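Local coordinates for amine oxidase domain-containing protein (Pyrococcus furiosus, PDB 3NRN) that is of unknown function but binds adenosine monophosphate and is probably an oxidoreductase of the flavin-containing amine oxidase type, at residues E126-P129 with K135-I138; V213-E218 with N372-V377; R242-L247 with I367-N372. All blocks are in the same frame, centred on the assembly; numbering follows the deposited sequence.

Contact 1 of 3, residues E126-P129 with K135-I138; sequences EEIP and KEKI
I128, in the loop before helix 130-137, and E136, near the end of that helix, approach each other from opposite directions. The closest approach sets a methyl against a carboxylate oxygen: CD1 of I128 lies 3.1 Å from OE1 of E136, close for a carbon-oxygen pair, with CD of E136 at 4.0 Å from the same methyl. The methyl gets there because CG1 of I128 sits between the backbone N and the carbonyl carbon (chi1 61°) and the chain then runs straight on. E136 answers with a chain extended beyond CG, which holds its carboxylate out from helix 130-137.

The electrostatic part involves two like charges. OE1 of E126 stands 4.1 Å from OE1 of E136, and the two carboxylate planes are turned 66° apart; no hydrogen bond joins the segments.

Backbone elements frame the pair: P129 is the N-cap residue of helix 130-137, and I128 makes backbone hydrogen bonds with A165. The result is a small surface contact, burying 65 Å² in all, between a loop and the helix it leads into. Such chemistry offers little attraction of its own, and the neighbouring carboxylates would probably repel each other mildly or make one slightly easier to protonate.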
loop_
_atom_site.group_PDB
_atom_site.type_symbol
_atom_site.label_atom_id
_atom_site.label_comp_id
_atom_site.label_asym_id
_atom_site.label_seq_id
_atom_site.Cartn_x
_atom_site.Cartn_y
_atom_site.Cartn_z
ATOM N N GLU A 126 -14.427 -0.737 22.572
ATOM C CA GLU A 126 -15.088 0.511 22.214
ATOM C C GLU A 126 -15.319 0.605 20.707
ATOM O O GLU A 126 -14.492 0.154 19.911
ATOM C CB GLU A 126 -14.223 1.704 22.648
ATOM C CG GLU A 126 -13.901 1.782 24.136
ATOM C CD GLU A 126 -14.948 2.548 24.924
ATOM O OE1 GLU A 126 -15.245 3.702 24.549
ATOM O OE2 GLU A 126 -15.469 2.003 25.920
ATOM N N GLU A 127 -16.451 1.187 20.326
ATOM C CA GLU A 127 -16.776 1.385 18.919
ATOM C C GLU A 127 -16.983 2.881 18.720
ATOM O O GLU A 127 -18.092 3.347 18.463
ATOM C CB GLU A 127 -18.038 0.610 18.512
ATOM C CG GLU A 127 -19.271 0.865 19.363
ATOM C CD GLU A 127 -19.404 -0.121 20.509
ATOM O OE1 GLU A 127 -18.535 -0.121 21.409
ATOM O OE2 GLU A 127 -20.382 -0.902 20.504
ATOM N N ILE A 128 -15.892 3.626 18.858
ATOM C CA ILE A 128 -15.912 5.073 18.713
ATOM C C ILE A 128 -14.767 5.519 17.802
ATOM O O ILE A 128 -13.828 4.761 17.557
ATOM C CB ILE A 128 -15.749 5.748 20.083
ATOM C CG1 ILE A 128 -14.400 5.357 20.690
ATOM C CG2 ILE A 128 -16.887 5.332 21.008
ATOM C CD1 ILE A 128 -14.164 5.911 22.077
ATOM N N PRO A 129 -14.830 6.761 17.292
ATOM C CA PRO A 129 -13.772 7.268 16.413
ATOM C C PRO A 129 -12.422 7.168 17.101
ATOM O O PRO A 129 -12.342 7.222 18.325
ATOM C CB PRO A 129 -14.186 8.717 16.176
ATOM C CG PRO A 129 -15.675 8.654 16.250
ATOM C CD PRO A 129 -15.896 7.764 17.452
ATOM N N LYS A 135 -8.291 10.758 22.924
ATOM C CA LYS A 135 -8.525 11.816 23.902
ATOM C C LYS A 135 -8.871 11.233 25.274
ATOM O O LYS A 135 -8.398 11.715 26.302
ATOM C CB LYS A 135 -9.661 12.731 23.437
ATOM C CG LYS A 135 -9.355 13.529 22.184
ATOM C CD LYS A 135 -10.572 14.325 21.747
ATOM C CE LYS A 135 -10.294 15.112 20.480
ATOM N NZ LYS A 135 -11.531 15.768 19.969
ATOM N N GLU A 136 -9.689 10.185 25.285
ATOM C CA GLU A 136 -10.101 9.553 26.531
ATOM C C GLU A 136 -8.982 8.747 27.189
ATOM O O GLU A 136 -8.635 8.981 28.346
ATOM C CB GLU A 136 -11.303 8.645 26.274
ATOM C CG GLU A 136 -12.457 9.347 25.572
ATOM C CD GLU A 136 -13.593 8.404 25.215
ATOM O OE1 GLU A 136 -13.315 7.323 24.651
ATOM O OE2 GLU A 136 -14.765 8.748 25.485
ATOM N N LYS A 137 -8.419 7.801 26.445
ATOM C CA LYS A 137 -7.353 6.945 26.956
ATOM C C LYS A 137 -6.075 7.700 27.315
ATOM O O LYS A 137 -5.403 7.358 28.288
ATOM C CB LYS A 137 -7.028 5.846 25.935
ATOM C CG LYS A 137 -8.206 4.936 25.599
ATOM C CD LYS A 137 -8.578 4.013 26.757
ATOM C CE LYS A 137 -7.522 2.931 26.970
ATOM N NZ LYS A 137 -7.945 1.905 27.970
ATOM N N ILE A 138 -5.738 8.720 26.536
ATOM C CA ILE A 138 -4.528 9.491 26.799
ATOM C C ILE A 138 -4.823 10.926 27.229
ATOM O O ILE A 138 -4.381 11.365 28.292
ATOM C CB ILE A 138 -3.610 9.528 25.562
ATOM C CG1 ILE A 138 -3.201 8.103 25.179
ATOM C CG2 ILE A 138 -2.384 10.381 25.854
ATOM C CD1 ILE A 138 -2.410 8.002 23.886
#

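Contact 2 of 3, residues V213-E218 with N372-V377; sequences VEINIE and NEVLVV
I217 meets E373 and V374 with two different methyl branches, and its side chain is a convenient guide to the whole contact. From CB two arms diverge. CG2 lies anti to the backbone N and points to the carboxylate of E373; the separation from E373 OE2, 2.9 Å, is short enough that its exact value is doubtful, but CD of the same glutamate lies at 3.8 Å from this methyl. CG1 takes the other direction, and a bend at chi2 (-52°) carries the terminal CD1 to V374, where it presses on CG2 at 3.3 Å, tighter than ordinary van der Waals contact. The same CD1 also rests 3.9 Å from CG of E373, whose chain crosses that of I217 at about a right angle.

The glutamate is folded back rather than extended, and its other oxygen is occupied: N372 N donates to E373 OE1 over 3.1 Å. V374 CG2 is shared, since CG2 of I215 reaches it obliquely at 4.0 Å. I248 of helix 241-248 touches I215, I217 and V374, adding a third element to this apolar cluster.

I215 also neighbours V212, which binds AMP, and its side chain is about 8 Å from the nucleotide. Packing of strand 212-216, from a three-stranded antiparallel sheet, against edge strand 374-376 of a five-stranded parallel sheet ordered 3-2-1-4-5 is consistent with the Rossmann-type dinucleotide-binding fold of flavin-containing amine oxidases.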
loop_
_atom_site.group_PDB
_atom_site.type_symbol
_atom_site.label_atom_id
_atom_site.label_comp_id
_atom_site.label_asym_id
_atom_site.label_seq_id
_atom_site.Cartn_x
_atom_site.Cartn_y
_atom_site.Cartn_z
ATOM N N VAL A 213 -12.967 -8.894 -20.175
ATOM C CA VAL A 213 -14.270 -8.245 -20.250
ATOM C C VAL A 213 -15.353 -9.083 -19.589
ATOM O O VAL A 213 -16.478 -8.631 -19.404
ATOM C CB VAL A 213 -14.683 -7.968 -21.716
ATOM C CG1 VAL A 213 -13.627 -7.107 -22.392
ATOM C CG2 VAL A 213 -14.865 -9.266 -22.470
ATOM N N GLU A 214 -15.007 -10.304 -19.207
ATOM C CA GLU A 214 -15.988 -11.173 -18.591
ATOM C C GLU A 214 -15.367 -12.325 -17.829
ATOM O O GLU A 214 -14.521 -13.045 -18.358
ATOM C CB GLU A 214 -16.912 -11.746 -19.667
ATOM C CG GLU A 214 -18.121 -12.502 -19.129
ATOM C CD GLU A 214 -18.847 -13.272 -20.223
ATOM O OE1 GLU A 214 -18.933 -12.753 -21.359
ATOM O OE2 GLU A 214 -19.338 -14.389 -19.948
ATOM N N ILE A 215 -15.785 -12.489 -16.578
ATOM C CA ILE A 215 -15.319 -13.606 -15.764
ATOM C C ILE A 215 -16.612 -14.392 -15.603
ATOM O O ILE A 215 -17.453 -14.053 -14.772
ATOM C CB ILE A 215 -14.808 -13.156 -14.373
ATOM C CG1 ILE A 215 -13.624 -12.203 -14.530
ATOM C CG2 ILE A 215 -14.389 -14.371 -13.556
ATOM C CD1 ILE A 215 -13.080 -11.654 -13.206
ATOM N N ASN A 216 -16.786 -15.418 -16.429
ATOM C CA ASN A 216 -18.007 -16.207 -16.383
ATOM C C ASN A 216 -17.937 -17.297 -15.321
ATOM O O ASN A 216 -17.247 -18.295 -15.492
ATOM C CB ASN A 216 -18.285 -16.824 -17.754
ATOM C CG ASN A 216 -19.662 -17.460 -17.837
ATOM O OD1 ASN A 216 -20.105 -18.131 -16.903
ATOM N ND2 ASN A 216 -20.342 -17.258 -18.963
ATOM N N ILE A 217 -18.669 -17.093 -14.230
ATOM C CA ILE A 217 -18.707 -18.032 -13.105
ATOM C C ILE A 217 -19.291 -19.403 -13.424
ATOM O O ILE A 217 -18.786 -20.420 -12.958
ATOM C CB ILE A 217 -19.505 -17.438 -11.923
ATOM C CG1 ILE A 217 -18.798 -16.185 -11.421
ATOM C CG2 ILE A 217 -19.634 -18.449 -10.800
ATOM C CD1 ILE A 217 -17.358 -16.412 -11.125
ATOM N N GLU A 218 -20.362 -19.433 -14.203
ATOM C CA GLU A 218 -20.979 -20.701 -14.561
ATOM C C GLU A 218 -20.073 -21.553 -15.457
ATOM O O GLU A 218 -19.918 -22.752 -15.232
ATOM C CB GLU A 218 -22.317 -20.450 -15.257
ATOM C CG GLU A 218 -23.374 -19.839 -14.347
ATOM C CD GLU A 218 -24.695 -19.608 -15.058
ATOM O OE1 GLU A 218 -25.207 -20.559 -15.686
ATOM O OE2 GLU A 218 -25.227 -18.479 -14.986
ATOM N N ASN A 372 -16.219 -17.901 -3.872
ATOM C CA ASN A 372 -15.068 -18.735 -3.536
ATOM C C ASN A 372 -14.216 -19.119 -4.750
ATOM O O ASN A 372 -13.013 -19.352 -4.617
ATOM C CB ASN A 372 -15.532 -20.022 -2.840
ATOM C CG ASN A 372 -16.431 -19.756 -1.641
ATOM O OD1 ASN A 372 -16.175 -18.854 -0.845
ATOM N ND2 ASN A 372 -17.478 -20.555 -1.502
ATOM N N GLU A 373 -14.840 -19.206 -5.923
ATOM C CA GLU A 373 -14.127 -19.573 -7.149
ATOM C C GLU A 373 -13.368 -18.372 -7.692
ATOM O O GLU A 373 -12.430 -18.513 -8.478
ATOM C CB GLU A 373 -15.101 -20.090 -8.221
ATOM C CG GLU A 373 -16.199 -19.111 -8.627
ATOM C CD GLU A 373 -17.455 -19.222 -7.758
ATOM O OE1 GLU A 373 -17.363 -19.035 -6.525
ATOM O OE2 GLU A 373 -18.540 -19.496 -8.317
ATOM N N VAL A 374 -13.804 -17.186 -7.282
ATOM C CA VAL A 374 -13.153 -15.948 -7.685
ATOM C C VAL A 374 -12.913 -15.165 -6.414
ATOM O O VAL A 374 -13.838 -14.977 -5.621
ATOM C CB VAL A 374 -14.040 -15.080 -8.611
ATOM C CG1 VAL A 374 -13.304 -13.803 -8.975
ATOM C CG2 VAL A 374 -14.411 -15.855 -9.861
ATOM N N LEU A 375 -11.675 -14.725 -6.218
ATOM C CA LEU A 375 -11.316 -13.941 -5.043
ATOM C C LEU A 375 -10.661 -12.644 -5.476
ATOM O O LEU A 375 -10.116 -12.545 -6.571
ATOM C CB LEU A 375 -10.353 -14.710 -4.134
ATOM C CG LEU A 375 -10.837 -16.028 -3.529
ATOM C CD1 LEU A 375 -9.779 -16.530 -2.556
ATOM C CD2 LEU A 375 -12.181 -15.831 -2.814
ATOM N N VAL A 376 -10.711 -11.654 -4.602
ATOM C CA VAL A 376 -10.135 -10.346 -4.886
ATOM C C VAL A 376 -8.896 -10.088 -4.033
ATOM O O VAL A 376 -8.904 -10.353 -2.830
ATOM C CB VAL A 376 -11.182 -9.228 -4.601
ATOM C CG1 VAL A 376 -10.532 -7.841 -4.680
ATOM C CG2 VAL A 376 -12.326 -9.330 -5.590
ATOM N N VAL A 377 -7.824 -9.600 -4.653
ATOM C CA VAL A 377 -6.613 -9.250 -3.909
ATOM C C VAL A 377 -6.183 -7.879 -4.400
ATOM O O VAL A 377 -6.644 -7.435 -5.459
ATOM C CB VAL A 377 -5.440 -10.261 -4.111
ATOM C CG1 VAL A 377 -5.859 -11.646 -3.634
ATOM C CG2 VAL A 377 -4.995 -10.292 -5.580
#

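Contact 3 of 3, residues R242-L247 with I367-N372; sequences RETVKL and IEWPLN
W369 is the residue that reaches T244 and V245, from the loop that leads into strand 374-376. The CG of W369 is anti to the backbone N (chi1 -179°), which sends the indole across to helix 241-248 with its six-membered ring leading. There CH2 of W369 comes to 3.6 Å from CG2 of T244, an oblique approach, while CZ3 of W369 lies 4.1 Å from CG2 of V245 as the two side chains slide past each other in opposite directions. The hydroxyl of T244 is engaged elsewhere, with S237 OG and G240 O, so that its methyl branch does the touching here, and the polar corner of the indole is satisfied too, NE1 being hydrogen-bonded to V374 O. An alanine in place of W369 would remove the indole, which would probably open a gap beside T244 and V245 and leave V374 O without this donor.

P370 follows and lays its CD over one ring face, 3.6 Å above the indole plane and offset toward the rim. Altogether the indole is wedged between helix 241-248, strand 374-376, through L375 and V376, and Y257 of helix 255-262, with the ring of F253 meeting it at about 55°.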
loop_
_atom_site.group_PDB
_atom_site.type_symbol
_atom_site.label_atom_id
_atom_site.label_comp_id
_atom_site.label_asym_id
_atom_site.label_seq_id
_atom_site.Cartn_x
_atom_site.Cartn_y
_atom_site.Cartn_z
ATOM N N ARG A 242 -15.375 -3.297 -7.146
ATOM C CA ARG A 242 -16.353 -2.755 -8.080
ATOM C C ARG A 242 -16.199 -3.279 -9.501
ATOM O O ARG A 242 -17.172 -3.703 -10.115
ATOM C CB ARG A 242 -16.286 -1.227 -8.078
ATOM C CG ARG A 242 -17.283 -0.568 -9.018
ATOM C CD ARG A 242 -17.462 0.912 -8.707
ATOM N NE ARG A 242 -17.881 1.131 -7.325
ATOM C CZ ARG A 242 -18.305 2.297 -6.845
ATOM N NH1 ARG A 242 -18.372 3.360 -7.634
ATOM N NH2 ARG A 242 -18.665 2.402 -5.573
ATOM N N GLU A 243 -14.981 -3.251 -10.030
ATOM C CA GLU A 243 -14.758 -3.738 -11.389
ATOM C C GLU A 243 -14.981 -5.250 -11.484
ATOM O O GLU A 243 -15.534 -5.746 -12.463
ATOM C CB GLU A 243 -13.337 -3.394 -11.840
ATOM C CG GLU A 243 -13.065 -3.675 -13.310
ATOM C CD GLU A 243 -14.010 -2.928 -14.239
ATOM O OE1 GLU A 243 -14.288 -1.736 -13.982
ATOM O OE2 GLU A 243 -14.466 -3.534 -15.232
ATOM N N THR A 244 -14.556 -5.982 -10.458
ATOM C CA THR A 244 -14.718 -7.431 -10.455
ATOM C C THR A 244 -16.202 -7.815 -10.458
ATOM O O THR A 244 -16.593 -8.781 -11.105
ATOM C CB THR A 244 -14.003 -8.057 -9.251
ATOM O OG1 THR A 244 -12.615 -7.697 -9.289
ATOM C CG2 THR A 244 -14.111 -9.564 -9.288
ATOM N N VAL A 245 -17.020 -7.052 -9.738
ATOM C CA VAL A 245 -18.460 -7.297 -9.702
ATOM C C VAL A 245 -18.995 -7.099 -11.128
ATOM O O VAL A 245 -19.800 -7.890 -11.625
ATOM C CB VAL A 245 -19.168 -6.309 -8.727
ATOM C CG1 VAL A 245 -20.669 -6.278 -8.995
ATOM C CG2 VAL A 245 -18.911 -6.730 -7.287
ATOM N N LYS A 246 -18.518 -6.052 -11.795
ATOM C CA LYS A 246 -18.934 -5.765 -13.167
ATOM C C LYS A 246 -18.513 -6.861 -14.156
ATOM O O LYS A 246 -19.262 -7.202 -15.075
ATOM C CB LYS A 246 -18.356 -4.422 -13.624
ATOM C CG LYS A 246 -18.623 -4.113 -15.089
ATOM C CD LYS A 246 -17.844 -2.899 -15.568
ATOM C CE LYS A 246 -18.101 -2.633 -17.047
ATOM N NZ LYS A 246 -17.325 -1.468 -17.555
ATOM N N LEU A 247 -17.318 -7.417 -13.976
ATOM C CA LEU A 247 -16.836 -8.460 -14.881
ATOM C C LEU A 247 -17.591 -9.761 -14.699
ATOM O O LEU A 247 -17.793 -10.524 -15.645
ATOM C CB LEU A 247 -15.339 -8.709 -14.666
ATOM C CG LEU A 247 -14.400 -7.574 -15.097
ATOM C CD1 LEU A 247 -12.965 -7.937 -14.754
ATOM C CD2 LEU A 247 -14.537 -7.324 -16.601
ATOM N N ILE A 367 -19.890 -6.215 4.585
ATOM C CA ILE A 367 -20.126 -7.521 3.998
ATOM C C ILE A 367 -18.853 -7.961 3.280
ATOM O O ILE A 367 -18.286 -7.209 2.485
ATOM C CB ILE A 367 -21.313 -7.450 3.030
ATOM C CG1 ILE A 367 -22.473 -6.722 3.717
ATOM C CG2 ILE A 367 -21.746 -8.860 2.632
ATOM C CD1 ILE A 367 -23.638 -6.388 2.810
ATOM N N GLU A 368 -18.384 -9.170 3.570
ATOM C CA GLU A 368 -17.159 -9.645 2.938
ATOM C C GLU A 368 -17.411 -10.216 1.545
ATOM O O GLU A 368 -18.557 -10.492 1.178
ATOM C CB GLU A 368 -16.478 -10.690 3.826
ATOM C CG GLU A 368 -17.109 -12.068 3.814
ATOM C CD GLU A 368 -16.415 -13.015 4.785
ATOM O OE1 GLU A 368 -16.530 -14.247 4.614
ATOM O OE2 GLU A 368 -15.758 -12.521 5.728
ATOM N N TRP A 369 -16.344 -10.370 0.761
ATOM C CA TRP A 369 -16.472 -10.911 -0.593
ATOM C C TRP A 369 -17.208 -12.239 -0.458
ATOM O O TRP A 369 -16.795 -13.101 0.299
ATOM C CB TRP A 369 -15.092 -11.114 -1.220
ATOM C CG TRP A 369 -15.157 -11.656 -2.615
ATOM C CD1 TRP A 369 -14.856 -12.925 -3.017
ATOM C CD2 TRP A 369 -15.552 -10.943 -3.794
ATOM N NE1 TRP A 369 -15.037 -13.047 -4.374
ATOM C CE2 TRP A 369 -15.462 -11.845 -4.877
ATOM C CE3 TRP A 369 -15.970 -9.632 -4.041
ATOM C CZ2 TRP A 369 -15.773 -11.476 -6.190
ATOM C CZ3 TRP A 369 -16.281 -9.262 -5.352
ATOM C CH2 TRP A 369 -16.178 -10.183 -6.406
ATOM N N PRO A 370 -18.311 -12.416 -1.205
ATOM C CA PRO A 370 -19.143 -13.628 -1.175
ATOM C C PRO A 370 -18.773 -14.878 -1.982
ATOM O O PRO A 370 -19.250 -15.965 -1.664
ATOM C CB PRO A 370 -20.507 -13.094 -1.592
ATOM C CG PRO A 370 -20.125 -12.125 -2.674
ATOM C CD PRO A 370 -18.909 -11.396 -2.087
ATOM N N LEU A 371 -17.945 -14.748 -3.015
ATOM C CA LEU A 371 -17.605 -15.907 -3.850
ATOM C C LEU A 371 -16.337 -16.650 -3.435
ATOM O O LEU A 371 -15.485 -16.094 -2.747
ATOM C CB LEU A 371 -17.495 -15.463 -5.316
ATOM C CG LEU A 371 -18.765 -14.773 -5.820
ATOM C CD1 LEU A 371 -18.584 -14.317 -7.254
ATOM C CD2 LEU A 371 -19.931 -15.753 -5.714
ATOM N N ASN A 372 -16.219 -17.901 -3.872
ATOM C CA ASN A 372 -15.068 -18.735 -3.536
ATOM C C ASN A 372 -14.216 -19.119 -4.750
ATOM O O ASN A 372 -13.013 -19.352 -4.617
ATOM C CB ASN A 372 -15.532 -20.022 -2.840
ATOM C CG ASN A 372 -16.431 -19.756 -1.641
ATOM O OD1 ASN A 372 -16.175 -18.854 -0.845
ATOM N ND2 ASN A 372 -17.478 -20.555 -1.502
#

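From the N terminus, the chain first closes contact 1, a local closure across helix 130-137, six residues apart at its closest ends, before either other contact opens. The long loop of contact 2 then runs from 213-218 to 372-377, and contact 3 opens and closes within that span, between 242-247 and 367-372. These two share N372, have centres 8 Å apart, are joined by a probable hydrogen bond from I215 N to L247 O and also meet through W369 and strand 374-376. Together they tie the antiparallel sheet, helix 241-248 and the edge of the parallel sheet into one unit. Contact 1 stands apart, its nearest atoms about 16 Å from those of contact 3.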